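Local coordinates for protein hexameric cytochrome (Silicibacter pomeroyi, PDB 2OYY) that binds heme b through an axial tyrosine and assembles as an all-helical hexamer, its biological function being unknown, at residues Lys23-Ala28 and Ala58-His63. Numbering follows the deposited sequence.
Sequences KLSRIA and AVVATH. With HEM (protoporphyrin IX containing Fe), chain J.
Leu24 and His63 meet where two helices of the all-helical HTHP fold, 14-32 and 50-70, pack at the centre of the subunit. The axes of segments 23-28 and 58-63 come within 8.9 Å at 118°, and the contact shows how crossing helices can join through a few buried side chains; no hydrogen bond links the two segments. The tight part centres on the imidazole. Leu24 CB stands 3.6 Å from the centroid of the His63 ring, nearly on its normal, a CH-pi contact over the face. CG of His63 lies beside its own backbone N (chi1 -82°), which presents the ring to the leucine, while Leu24 CD1 reaches the same ring at ND1. Next to this, Ser25 OG sits among Val59 CG1, Val60 CA and, 3.4 Å away, His63 CD2. These are van der Waals contacts with carbon atoms, and the hydroxyl's hydrogen bond goes to Ala21 O, one turn back in its own helix. Ser25 O accepts a hydrogen bond from Ser57 OG of a neighbouring subunit.

The looser side is that of Lys23 and Arg26. Lys23 starts away from segment 58-63 and is exposed, its NZ weakly hydrogen-bonded to Trp5 O. Arg26, partly exposed, lays its guanidinium over the porphyrin, NH1 3.2 Å from HEM C1A. The close part also reaches the heme, Val60 CG1 packing 3.9 Å from its methyl CMB.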
loop_
_atom_site.group_PDB
_atom_site.type_symbol
_atom_site.label_atom_id
_atom_site.label_comp_id
_atom_site.label_asym_id
_atom_site.label_seq_id
_atom_site.Cartn_x
_atom_site.Cartn_y
_atom_site.Cartn_z
ATOM N N LYS A 23 -8.845 -4.233 -15.182
ATOM C CA LYS A 23 -8.163 -5.003 -16.220
ATOM C C LYS A 23 -6.709 -5.168 -15.865
ATOM O O LYS A 23 -6.205 -6.282 -15.850
ATOM C CB LYS A 23 -8.293 -4.354 -17.601
ATOM C CG LYS A 23 -7.538 -5.091 -18.697
ATOM C CD LYS A 23 -7.863 -4.520 -20.054
ATOM C CE LYS A 23 -7.017 -5.160 -21.152
ATOM N NZ LYS A 23 -7.299 -4.516 -22.482
ATOM N N LEU A 24 -6.042 -4.057 -15.568
ATOM C CA LEU A 24 -4.630 -4.082 -15.212
ATOM C C LEU A 24 -4.309 -5.014 -14.045
ATOM O O LEU A 24 -3.215 -5.582 -13.974
ATOM C CB LEU A 24 -4.128 -2.672 -14.925
ATOM C CG LEU A 24 -3.859 -1.809 -16.162
ATOM C CD1 LEU A 24 -3.043 -0.587 -15.782
ATOM C CD2 LEU A 24 -3.143 -2.590 -17.263
ATOM N N SER A 25 -5.274 -5.170 -13.146
ATOM C CA SER A 25 -5.114 -6.007 -11.977
ATOM C C SER A 25 -5.114 -7.467 -12.374
ATOM O O SER A 25 -4.324 -8.252 -11.864
ATOM C CB SER A 25 -6.250 -5.753 -10.982
ATOM O OG SER A 25 -6.258 -4.407 -10.540
ATOM N N ARG A 26 -6.003 -7.828 -13.291
ATOM C CA ARG A 26 -6.161 -9.217 -13.696
ATOM C C ARG A 26 -5.069 -9.689 -14.627
ATOM O O ARG A 26 -4.756 -10.885 -14.661
ATOM C CB ARG A 26 -7.506 -9.416 -14.367
ATOM C CG ARG A 26 -8.670 -9.041 -13.484
ATOM C CD ARG A 26 -9.967 -9.385 -14.168
ATOM N NE ARG A 26 -9.921 -10.766 -14.603
ATOM C CZ ARG A 26 -10.922 -11.399 -15.182
ATOM N NH1 ARG A 26 -12.066 -10.762 -15.392
ATOM N NH2 ARG A 26 -10.764 -12.666 -15.545
ATOM N N ILE A 27 -4.494 -8.764 -15.391
ATOM C CA ILE A 27 -3.481 -9.154 -16.347
ATOM C C ILE A 27 -2.210 -9.556 -15.596
ATOM O O ILE A 27 -1.517 -10.484 -16.010
ATOM C CB ILE A 27 -3.242 -8.106 -17.523
ATOM C CG1 ILE A 27 -1.866 -7.455 -17.446
ATOM C CG2 ILE A 27 -4.327 -7.037 -17.601
ATOM C CD1 ILE A 27 -0.825 -8.162 -18.265
ATOM N N ALA A 28 -1.915 -8.891 -14.482
ATOM C CA ALA A 28 -0.770 -9.317 -13.656
ATOM C C ALA A 28 -0.950 -10.778 -13.250
ATOM O O ALA A 28 0.002 -11.552 -13.233
ATOM C CB ALA A 28 -0.619 -8.446 -12.428
ATOM N N ALA A 58 -8.162 -3.432 -3.209
ATOM C CA ALA A 58 -6.920 -2.736 -2.870
ATOM C C ALA A 58 -6.024 -2.561 -4.109
ATOM O O ALA A 58 -5.445 -1.496 -4.326
ATOM C CB ALA A 58 -6.195 -3.445 -1.769
ATOM N N VAL A 59 -5.946 -3.625 -4.911
ATOM C CA VAL A 59 -5.093 -3.675 -6.094
ATOM C C VAL A 59 -5.626 -2.697 -7.098
ATOM O O VAL A 59 -4.901 -1.803 -7.534
ATOM C CB VAL A 59 -5.072 -5.071 -6.747
ATOM C CG1 VAL A 59 -4.196 -5.053 -7.973
ATOM C CG2 VAL A 59 -4.566 -6.140 -5.774
ATOM N N VAL A 60 -6.903 -2.852 -7.442
ATOM C CA VAL A 60 -7.538 -1.958 -8.400
ATOM C C VAL A 60 -7.505 -0.498 -7.970
ATOM O O VAL A 60 -7.525 0.381 -8.820
ATOM C CB VAL A 60 -8.982 -2.398 -8.772
ATOM C CG1 VAL A 60 -9.444 -3.556 -7.910
ATOM C CG2 VAL A 60 -9.962 -1.208 -8.737
ATOM N N ALA A 61 -7.444 -0.259 -6.655
ATOM C CA ALA A 61 -7.286 1.078 -6.073
ATOM C C ALA A 61 -5.948 1.671 -6.463
ATOM O O ALA A 61 -5.880 2.813 -6.954
ATOM C CB ALA A 61 -7.431 1.039 -4.556
ATOM N N THR A 62 -4.884 0.894 -6.268
ATOM C CA THR A 62 -3.568 1.329 -6.697
ATOM C C THR A 62 -3.566 1.665 -8.189
ATOM O O THR A 62 -3.133 2.739 -8.577
ATOM C CB THR A 62 -2.487 0.306 -6.359
ATOM O OG1 THR A 62 -2.511 0.078 -4.952
ATOM C CG2 THR A 62 -1.129 0.839 -6.716
ATOM N N HIS A 63 -4.064 0.756 -9.016
ATOM C CA HIS A 63 -4.079 0.979 -10.451
ATOM C C HIS A 63 -4.922 2.196 -10.840
ATOM O O HIS A 63 -4.468 3.040 -11.622
ATOM C CB HIS A 63 -4.574 -0.263 -11.194
ATOM C CG HIS A 63 -3.516 -1.292 -11.412
ATOM N ND1 HIS A 63 -2.394 -1.051 -12.173
ATOM C CD2 HIS A 63 -3.411 -2.568 -10.978
ATOM C CE1 HIS A 63 -1.646 -2.135 -12.209
ATOM N NE2 HIS A 63 -2.240 -3.070 -11.493
HETATM C CHA HEM J . -13.525 -12.903 -12.966
HETATM C CHB HEM J . -11.484 -8.996 -11.081
HETATM C CHC HEM J . -7.883 -11.704 -9.353
HETATM C CHD HEM J . -9.645 -15.564 -11.685
HETATM C C1A HEM J . -13.308 -11.607 -12.597
HETATM C C2A HEM J . -14.185 -10.486 -12.885
HETATM C C3A HEM J . -13.618 -9.394 -12.359
HETATM C C4A HEM J . -12.372 -9.806 -11.733
HETATM C CMA HEM J . -14.163 -7.947 -12.392
HETATM C CAA HEM J . -15.527 -10.581 -13.653
HETATM C CBA HEM J . -16.618 -11.165 -12.740
HETATM C CGA HEM J . -17.937 -11.284 -13.477
HETATM O O1A HEM J . -18.329 -10.349 -14.221
HETATM O O2A HEM J . -18.611 -12.328 -13.328
HETATM C C1B HEM J . -10.321 -9.391 -10.463
HETATM C C2B HEM J . -9.384 -8.497 -9.829
HETATM C C3B HEM J . -8.380 -9.242 -9.341
HETATM C C4B HEM J . -8.662 -10.623 -9.668
HETATM C CMB HEM J . -9.553 -6.960 -9.753
HETATM C CAB HEM J . -7.140 -8.734 -8.568
HETATM C CBB HEM J . -5.921 -8.821 -9.110
HETATM C C1C HEM J . -8.065 -12.987 -9.821
HETATM C C2C HEM J . -7.229 -14.115 -9.498
HETATM C C3C HEM J . -7.706 -15.187 -10.142
HETATM C C4C HEM J . -8.865 -14.762 -10.897
HETATM C CMC HEM J . -6.007 -14.036 -8.560
HETATM C CAC HEM J . -7.175 -16.630 -10.094
HETATM C CBC HEM J . -6.001 -16.950 -10.608
HETATM C C1D HEM J . -10.846 -15.198 -12.249
HETATM C C2D HEM J . -11.662 -16.065 -13.068
HETATM C C3D HEM J . -12.846 -15.230 -13.462
HETATM C C4D HEM J . -12.652 -13.947 -12.843
HETATM C CMD HEM J . -11.416 -17.521 -13.489
HETATM C CAD HEM J . -14.030 -15.703 -14.328
HETATM C CBD HEM J . -15.038 -16.223 -13.305
HETATM C CGD HEM J . -16.288 -16.746 -13.946
HETATM O O1D HEM J . -16.172 -17.807 -14.619
HETATM O O2D HEM J . -17.371 -16.110 -13.762
HETATM N NA HEM J . -12.217 -11.157 -11.888
HETATM N NB HEM J . -9.850 -10.684 -10.346
HETATM N NC HEM J . -9.064 -13.414 -10.680
HETATM N ND HEM J . -11.464 -13.953 -12.134
HETATM FE FE HEM J . -10.759 -12.286 -11.086
#